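Local coordinates for succinate-semialdehyde dehydrogenase (Streptococcus pyogenes MGAS1882, PDB 4OGD), which catalyses the oxidation of succinic semialdehyde to succinate, probably in the manner of other aldehyde dehydrogenases, and binds NADP+ as its cofactor, at residues Arg63-Tyr66 and Ala67-Thr71; Lys76-Thr79 and Glu80-Glu84; Leu350-Asn354 and Pro355-Gln359. All blocks are in the same frame, centred on the assembly; numbering follows the deposited sequence.

Contact 1 of 3, residues Arg63-Tyr66 and Ala67-Thr71; sequences RDKY and AEIMT
Arg63 O receives the backbone N of Ala67 at 2.8 Å, the shortest of four successive i to i+4 bonds that tie Arg63-Tyr66 to Ala67-Thr71. One residue on, Glu68 N binds Asp64 O at 2.9 Å. The series continues with Ile69 N on Lys65 O and ends with Met70 N on Tyr66 O, slightly longer at 3.2 Å. Three of the charged side chains have their strongest partners outside these residues: Arg63 NH1 pairs with Asp86, Asp64 OD1 takes a hydrogen bond from Gln82, and Glu68 reaches forward to Lys72. Arg63 and Asp64 also form a long salt bridge with each other, Arg63 NE to Asp64 OD1 at 3.7 Å.

Packing across the turn involves chiefly Ile69. Its CG1 branch stands beside its own backbone N (chi1 -77°) and leans back over the preceding turn, where Ile69 CG1 lies 3.3 Å from Lys65 O. At the end of that branch the methyl Ile69 CD1 approaches the tyrosine ring obliquely, 4.4 Å from Tyr66 CD1. Met70, its chain bent near the sulfur, brings CG and CE back toward Tyr66 O. Small Ala67 suits the side turned to helix 78-103, where Phe78 rests on it, whereas bulky Tyr66 and Ile69 meet helix 161-173. Polar Asp64 and Lys65 suit their exposed positions. This is the first part of helix 63-74, a regular amphipathic alpha helix of the aldehyde dehydrogenase fold, packed against helices 78-103 and 161-173.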
loop_
_atom_site.group_PDB
_atom_site.type_symbol
_atom_site.label_atom_id
_atom_site.label_comp_id
_atom_site.label_asym_id
_atom_site.label_seq_id
_atom_site.Cartn_x
_atom_site.Cartn_y
_atom_site.Cartn_z
ATOM N N ARG A 63 25.439 4.692 23.596
ATOM C CA ARG A 63 24.341 5.639 23.397
ATOM C C ARG A 63 24.808 7.062 23.159
ATOM O O ARG A 63 24.346 7.732 22.236
ATOM C CB ARG A 63 23.365 5.631 24.564
ATOM C CG ARG A 63 22.271 6.661 24.345
ATOM C CD ARG A 63 21.288 6.706 25.456
ATOM N NE ARG A 63 21.919 7.172 26.680
ATOM C CZ ARG A 63 21.282 7.297 27.835
ATOM N NH1 ARG A 63 19.995 7.003 27.912
ATOM N NH2 ARG A 63 21.933 7.722 28.908
ATOM N N ASP A 64 25.732 7.526 23.991
ATOM C CA ASP A 64 26.175 8.902 23.857
ATOM C C ASP A 64 26.935 9.147 22.549
ATOM O O ASP A 64 26.861 10.244 21.986
ATOM C CB ASP A 64 26.969 9.341 25.092
ATOM C CG ASP A 64 26.104 9.426 26.345
ATOM O OD1 ASP A 64 24.856 9.300 26.254
ATOM O OD2 ASP A 64 26.681 9.632 27.434
ATOM N N LYS A 65 27.639 8.127 22.057
ATOM C CA LYS A 65 28.301 8.217 20.754
ATOM C C LYS A 65 27.275 8.456 19.648
ATOM O O LYS A 65 27.439 9.346 18.823
ATOM C CB LYS A 65 29.111 6.946 20.450
ATOM C CG LYS A 65 29.494 6.785 18.970
ATOM C CD LYS A 65 30.072 5.394 18.653
ATOM C CE LYS A 65 30.150 5.142 17.153
ATOM N NZ LYS A 65 30.862 3.862 16.850
ATOM N N TYR A 66 26.212 7.661 19.639
ATOM C CA TYR A 66 25.199 7.799 18.592
ATOM C C TYR A 66 24.392 9.083 18.754
ATOM O O TYR A 66 24.039 9.735 17.768
ATOM C CB TYR A 66 24.304 6.564 18.562
ATOM C CG TYR A 66 25.043 5.368 18.016
ATOM C CD1 TYR A 66 25.281 5.245 16.657
ATOM C CD2 TYR A 66 25.525 4.381 18.864
ATOM C CE1 TYR A 66 25.973 4.159 16.146
ATOM C CE2 TYR A 66 26.222 3.296 18.371
ATOM C CZ TYR A 66 26.440 3.188 17.011
ATOM O OH TYR A 66 27.131 2.111 16.512
ATOM N N ALA A 67 24.101 9.448 20.000
ATOM C CA ALA A 67 23.405 10.702 20.272
ATOM C C ALA A 67 24.201 11.885 19.737
ATOM O O ALA A 67 23.642 12.768 19.081
ATOM C CB ALA A 67 23.152 10.863 21.758
ATOM N N GLU A 68 25.503 11.913 20.014
ATOM C CA GLU A 68 26.316 13.034 19.543
ATOM C C GLU A 68 26.420 13.096 18.012
ATOM O O GLU A 68 26.471 14.183 17.428
ATOM C CB GLU A 68 27.716 13.018 20.180
ATOM C CG GLU A 68 28.578 14.185 19.702
ATOM C CD GLU A 68 29.863 14.362 20.486
ATOM O OE1 GLU A 68 30.102 13.600 21.452
ATOM O OE2 GLU A 68 30.635 15.276 20.124
ATOM N N ILE A 69 26.463 11.934 17.364
ATOM C CA ILE A 69 26.501 11.880 15.906
ATOM C C ILE A 69 25.278 12.596 15.335
ATOM O O ILE A 69 25.382 13.374 14.381
ATOM C CB ILE A 69 26.551 10.425 15.407
ATOM C CG1 ILE A 69 27.968 9.873 15.582
ATOM C CG2 ILE A 69 26.126 10.333 13.944
ATOM C CD1 ILE A 69 28.087 8.392 15.295
ATOM N N MET A 70 24.125 12.366 15.947
ATOM C CA MET A 70 22.904 13.016 15.476
ATOM C C MET A 70 22.910 14.530 15.727
ATOM O O MET A 70 22.548 15.315 14.848
ATOM C CB MET A 70 21.676 12.362 16.094
ATOM C CG MET A 70 21.456 10.956 15.603
ATOM S SD MET A 70 19.866 10.316 16.157
ATOM C CE MET A 70 20.347 9.405 17.620
ATOM N N THR A 71 23.341 14.935 16.917
ATOM C CA THR A 71 23.457 16.359 17.238
ATOM C C THR A 71 24.417 17.081 16.286
ATOM O O THR A 71 24.110 18.163 15.769
ATOM C CB THR A 71 23.930 16.553 18.687
ATOM O OG1 THR A 71 22.931 16.057 19.590
ATOM C CG2 THR A 71 24.199 18.039 18.970
#

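Contact 2 of 3, residues Lys76-Thr79 and Glu80-Glu84; sequences KLFT and EAQGE
Lys76 reaches Glu84 because its CG lies between the backbone N and the carbonyl carbon (chi1 69°) and its chain bends again at chi3, carrying NZ alongside the first turns of the helix, past Ala81. Glu84 sends out an extended chain with CG anti to its own backbone N (chi1 -178°), and the two side chains cross at about a right angle. The result is a salt bridge, Lys76 NZ to Glu84 OE1 at 2.8 Å, met nearly end-on to the carboxylate C-O bond. Water 1 and Asn132 O also accept from NZ, so this buried ammonium has three partners. Glu84 OE2 is bonded by Tyr135 N and Tyr136 N, so both carboxylate oxygens are engaged.

Glu80 points back toward the helix start. Its OE1 takes a hydrogen from water 1 and another from water 2, and water 2 accepts from Leu77 N at 3.0 Å; OE2 is held by Asn258 N. Aliphatic atoms fill between these groups, with Lys76 CD 4.0 Å from Ala81 CB.

On the side turned to helix 63-74, Gln82 lays CG over a face of the Phe78 ring, 4.2 Å from its centroid, a CH-pi contact. The amide plane is turned 35° from the ring, and Gln82 NE2 lies 3.3 Å from Phe78 CE2; the polar partner of this amide is Asp64.

Ala81 N to Leu77 O, at 3.0 Å, opens the backbone bonding of helix 78-103. Glu80, three residues after the N-cap Leu77, reaches the Leu77 N-H through water; the site is a helix N-terminus fastened to the Pro-Trp-Asn-Phe-Pro sequence characteristic of aldehyde dehydrogenases.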
loop_
_atom_site.group_PDB
_atom_site.type_symbol
_atom_site.label_atom_id
_atom_site.label_comp_id
_atom_site.label_asym_id
_atom_site.label_seq_id
_atom_site.Cartn_x
_atom_site.Cartn_y
_atom_site.Cartn_z
ATOM N N LYS A 76 20.060 18.729 16.760
ATOM C CA LYS A 76 19.107 18.555 17.851
ATOM C C LYS A 76 19.797 18.475 19.196
ATOM O O LYS A 76 20.965 18.091 19.279
ATOM C CB LYS A 76 18.193 17.340 17.652
ATOM C CG LYS A 76 18.861 15.979 17.769
ATOM C CD LYS A 76 17.798 14.872 17.790
ATOM C CE LYS A 76 16.945 14.854 16.516
ATOM N NZ LYS A 76 15.732 13.974 16.650
ATOM N N LEU A 77 19.067 18.848 20.242
ATOM C CA LEU A 77 19.575 18.755 21.607
ATOM C C LEU A 77 20.143 17.359 21.855
ATOM O O LEU A 77 19.553 16.356 21.452
ATOM C CB LEU A 77 18.453 19.034 22.602
ATOM C CG LEU A 77 17.779 20.401 22.534
ATOM C CD1 LEU A 77 16.740 20.512 23.639
ATOM C CD2 LEU A 77 18.800 21.526 22.610
ATOM N N PHE A 78 21.316 17.299 22.472
ATOM C CA PHE A 78 21.939 16.024 22.808
ATOM C C PHE A 78 21.009 15.148 23.651
ATOM O O PHE A 78 20.966 13.932 23.473
ATOM C CB PHE A 78 23.252 16.286 23.554
ATOM C CG PHE A 78 23.973 15.042 24.010
ATOM C CD1 PHE A 78 24.658 14.240 23.101
ATOM C CD2 PHE A 78 24.003 14.702 25.356
ATOM C CE1 PHE A 78 25.350 13.107 23.524
ATOM C CE2 PHE A 78 24.694 13.565 25.788
ATOM C CZ PHE A 78 25.364 12.770 24.871
ATOM N N THR A 79 20.268 15.766 24.566
ATOM C CA THR A 79 19.329 15.022 25.407
ATOM C C THR A 79 18.212 14.399 24.574
ATOM O O THR A 79 17.791 13.269 24.845
ATOM C CB THR A 79 18.722 15.887 26.533
ATOM O OG1 THR A 79 18.162 17.084 25.975
ATOM C CG2 THR A 79 19.791 16.253 27.558
ATOM N N GLU A 80 17.733 15.133 23.569
ATOM C CA GLU A 80 16.713 14.595 22.668
ATOM C C GLU A 80 17.281 13.440 21.860
ATOM O O GLU A 80 16.593 12.442 21.617
ATOM C CB GLU A 80 16.193 15.673 21.712
ATOM C CG GLU A 80 15.208 16.653 22.331
ATOM C CD GLU A 80 14.673 17.658 21.323
ATOM O OE1 GLU A 80 14.945 17.490 20.115
ATOM O OE2 GLU A 80 13.984 18.614 21.743
ATOM N N ALA A 81 18.529 13.581 21.432
ATOM C CA ALA A 81 19.187 12.522 20.676
ATOM C C ALA A 81 19.385 11.268 21.526
ATOM O O ALA A 81 19.290 10.152 21.018
ATOM C CB ALA A 81 20.512 13.007 20.110
ATOM N N GLN A 82 19.686 11.445 22.813
ATOM C CA GLN A 82 19.784 10.307 23.719
ATOM C C GLN A 82 18.443 9.585 23.796
ATOM O O GLN A 82 18.387 8.357 23.757
ATOM C CB GLN A 82 20.193 10.759 25.117
ATOM C CG GLN A 82 21.640 11.177 25.242
ATOM C CD GLN A 82 21.933 11.707 26.622
ATOM O OE1 GLN A 82 21.205 12.558 27.130
ATOM N NE2 GLN A 82 22.982 11.188 27.252
ATOM N N GLY A 83 17.363 10.353 23.914
ATOM C CA GLY A 83 16.035 9.772 23.933
ATOM C C GLY A 83 15.733 9.038 22.640
ATOM O O GLY A 83 15.086 7.989 22.652
ATOM N N GLU A 84 16.195 9.585 21.516
ATOM C CA GLU A 84 15.969 8.916 20.235
ATOM C C GLU A 84 16.673 7.563 20.205
ATOM O O GLU A 84 16.113 6.570 19.734
ATOM C CB GLU A 84 16.421 9.777 19.055
ATOM C CG GLU A 84 16.145 9.123 17.698
ATOM C CD GLU A 84 16.343 10.061 16.526
ATOM O OE1 GLU A 84 16.438 11.293 16.733
ATOM O OE2 GLU A 84 16.403 9.559 15.384
HETATM O O HOH W 1 14.365 15.164 18.738
HETATM O O HOH W 2 16.371 19.767 19.471
#

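Contact 3 of 3, residues Leu350-Asn354 and Pro355-Gln359; sequences LTKDN and PIYYQ
Asn354 supplies both hydrogen bonds that join Leu350-Asn354 to Pro355-Gln359. The side-chain oxygen Asn354 OD1 accepts from Ile356 N at 3.1 Å, closing an Asx turn, while the backbone Asn354 O accepts from Tyr357 N at 2.9 Å. The side chain can do this because CG is anti to the backbone N and lies beside the carbonyl carbon (chi1 -169°), which sets OD1 next to the advancing chain. ND2 is used too, bonding to Ala321 O, so the amide is fixed at both ends. Pro355 fits between them: it has no N-H to satisfy, and its ring favours the phi needed to enter the 3-10 turn. Just before it, a type I beta turn from Thr351 to Asn354 is closed by Asn354 N on Thr351 O.

Aromatic contacts come next. Lys352 runs alongside Tyr357, pointing the same way, and puts CG over one ring face at 4.0 Å from the centroid, a CH-pi contact. Leu350 O sits at the edge of the same ring, 3.4 Å from Tyr357 CD2. Tyr357 CD1 in turn lies above the centre of the Tyr358 ring. Tyr358 OH touches Lys352 CG at 3.5 Å, and its hydroxyl bonds to Asp383.

Apolar packing is carried by Leu350, whose CD2 meets Ile356 CB at 3.9 Å and whose CB meets Tyr357 CD2 at 3.8 Å. Ile356 continues this surface to Leu320 and Ala321 of helix 308-323.

The backbone amides of Asn354, Ile356 and Tyr357 and both ends of the Asn354 side-chain amide thus have hydrogen-bond partners, while exposed Lys352 contributes its methylene groups to the tyrosines. Such chemistry implies a type I beta turn followed directly by an Asx turn and a 3-10 turn, joined through Asn354, in the loop between strands 345-348 and 365-371.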
loop_
_atom_site.group_PDB
_atom_site.type_symbol
_atom_site.label_atom_id
_atom_site.label_comp_id
_atom_site.label_asym_id
_atom_site.label_seq_id
_atom_site.Cartn_x
_atom_site.Cartn_y
_atom_site.Cartn_z
ATOM N N LEU A 350 -4.890 33.940 11.478
ATOM C CA LEU A 350 -4.816 33.374 10.139
ATOM C C LEU A 350 -6.223 33.216 9.565
ATOM O O LEU A 350 -7.090 32.609 10.192
ATOM C CB LEU A 350 -4.105 32.015 10.156
ATOM C CG LEU A 350 -2.607 32.028 10.491
ATOM C CD1 LEU A 350 -2.142 30.637 10.911
ATOM C CD2 LEU A 350 -1.780 32.517 9.312
ATOM N N THR A 351 -6.441 33.770 8.377
ATOM C CA THR A 351 -7.685 33.560 7.647
ATOM C C THR A 351 -7.431 32.604 6.486
ATOM O O THR A 351 -6.280 32.331 6.134
ATOM C CB THR A 351 -8.267 34.894 7.121
ATOM O OG1 THR A 351 -7.348 35.495 6.201
ATOM C CG2 THR A 351 -8.508 35.848 8.269
ATOM N N LYS A 352 -8.501 32.104 5.883
ATOM C CA LYS A 352 -8.371 31.073 4.854
ATOM C C LYS A 352 -7.653 31.530 3.589
ATOM O O LYS A 352 -7.102 30.709 2.852
ATOM C CB LYS A 352 -9.734 30.497 4.504
ATOM C CG LYS A 352 -10.327 29.671 5.610
ATOM C CD LYS A 352 -11.671 29.137 5.188
ATOM C CE LYS A 352 -12.345 28.399 6.312
ATOM N NZ LYS A 352 -13.699 27.938 5.890
ATOM N N ASP A 353 -7.654 32.833 3.339
ATOM C CA ASP A 353 -6.976 33.376 2.170
ATOM C C ASP A 353 -5.500 33.627 2.447
ATOM O O ASP A 353 -4.754 34.028 1.554
ATOM C CB ASP A 353 -7.657 34.666 1.721
ATOM C CG ASP A 353 -8.149 35.487 2.885
ATOM O OD1 ASP A 353 -9.326 35.911 2.853
ATOM O OD2 ASP A 353 -7.367 35.698 3.837
ATOM N N ASN A 354 -5.087 33.381 3.690
ATOM C CA ASN A 354 -3.680 33.456 4.071
ATOM C C ASN A 354 -3.056 32.091 3.803
ATOM O O ASN A 354 -3.515 31.091 4.344
ATOM C CB ASN A 354 -3.568 33.820 5.556
ATOM C CG ASN A 354 -2.150 34.173 5.978
ATOM O OD1 ASN A 354 -1.185 33.545 5.551
ATOM N ND2 ASN A 354 -2.024 35.180 6.837
ATOM N N PRO A 355 -2.019 32.039 2.957
ATOM C CA PRO A 355 -1.425 30.749 2.579
ATOM C C PRO A 355 -0.994 29.922 3.789
ATOM O O PRO A 355 -1.116 28.694 3.768
ATOM C CB PRO A 355 -0.196 31.161 1.769
ATOM C CG PRO A 355 -0.554 32.490 1.207
ATOM C CD PRO A 355 -1.377 33.169 2.263
ATOM N N ILE A 356 -0.518 30.591 4.834
ATOM C CA ILE A 356 -0.018 29.900 6.022
ATOM C C ILE A 356 -1.138 29.180 6.814
ATOM O O ILE A 356 -0.871 28.250 7.579
ATOM C CB ILE A 356 0.851 30.866 6.888
ATOM C CG1 ILE A 356 2.086 31.303 6.090
ATOM C CG2 ILE A 356 1.288 30.228 8.200
ATOM C CD1 ILE A 356 2.972 30.135 5.621
ATOM N N TYR A 357 -2.397 29.566 6.593
ATOM C CA TYR A 357 -3.534 28.862 7.194
ATOM C C TYR A 357 -3.454 27.361 6.924
ATOM O O TYR A 357 -3.853 26.554 7.763
ATOM C CB TYR A 357 -4.855 29.408 6.627
ATOM C CG TYR A 357 -6.112 29.005 7.383
ATOM C CD1 TYR A 357 -6.754 27.795 7.124
ATOM C CD2 TYR A 357 -6.675 29.852 8.327
ATOM C CE1 TYR A 357 -7.916 27.438 7.804
ATOM C CE2 TYR A 357 -7.834 29.505 9.008
ATOM C CZ TYR A 357 -8.447 28.296 8.745
ATOM O OH TYR A 357 -9.603 27.977 9.439
ATOM N N TYR A 358 -2.909 26.996 5.766
ATOM C CA TYR A 358 -2.897 25.605 5.319
ATOM C C TYR A 358 -1.499 25.007 5.150
ATOM O O TYR A 358 -1.372 23.886 4.659
ATOM C CB TYR A 358 -3.654 25.467 3.988
ATOM C CG TYR A 358 -5.131 25.773 4.088
ATOM C CD1 TYR A 358 -6.003 24.876 4.691
ATOM C CD2 TYR A 358 -5.653 26.955 3.574
ATOM C CE1 TYR A 358 -7.358 25.154 4.786
ATOM C CE2 TYR A 358 -7.002 27.239 3.665
ATOM C CZ TYR A 358 -7.849 26.332 4.263
ATOM O OH TYR A 358 -9.190 26.613 4.359
ATOM N N GLN A 359 -0.456 25.734 5.550
ATOM C CA GLN A 359 0.923 25.264 5.349
ATOM C C GLN A 359 1.562 24.757 6.625
ATOM O O GLN A 359 1.381 25.345 7.687
ATOM C CB GLN A 359 1.805 26.392 4.808
ATOM C CG GLN A 359 1.540 26.771 3.373
ATOM C CD GLN A 359 2.618 27.676 2.802
ATOM O OE1 GLN A 359 3.763 27.695 3.278
ATOM N NE2 GLN A 359 2.258 28.435 1.776
#

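Overall arrangement
Contacts 1 and 2 adjoin, with centres about 8 Å apart on successive helices, 63-74 and 78-103. Asp64 OD1 and Gln82 NE2 join them through a probable hydrogen bond of 2.8 Å; Thr71 OG1 meets Lys76 O at the linker. Contact 2 also reaches toward the probable active site: Asn132 belongs to a sequence whose asparagine contributes to the oxyanion hole in relatives, and Asn258 shortly precedes the Gly-Gln-Val-Cys sequence that holds their catalytic cysteine. Contact 3 is separate, its centre about 33 Å from that of contact 2 and about 38 Å from that of contact 1. It borders the seven-stranded sheet and leads into a Glu-Ile-Phe-Gly-Pro sequence whose glutamate binds the cofactor's nicotinamide ribose in relatives.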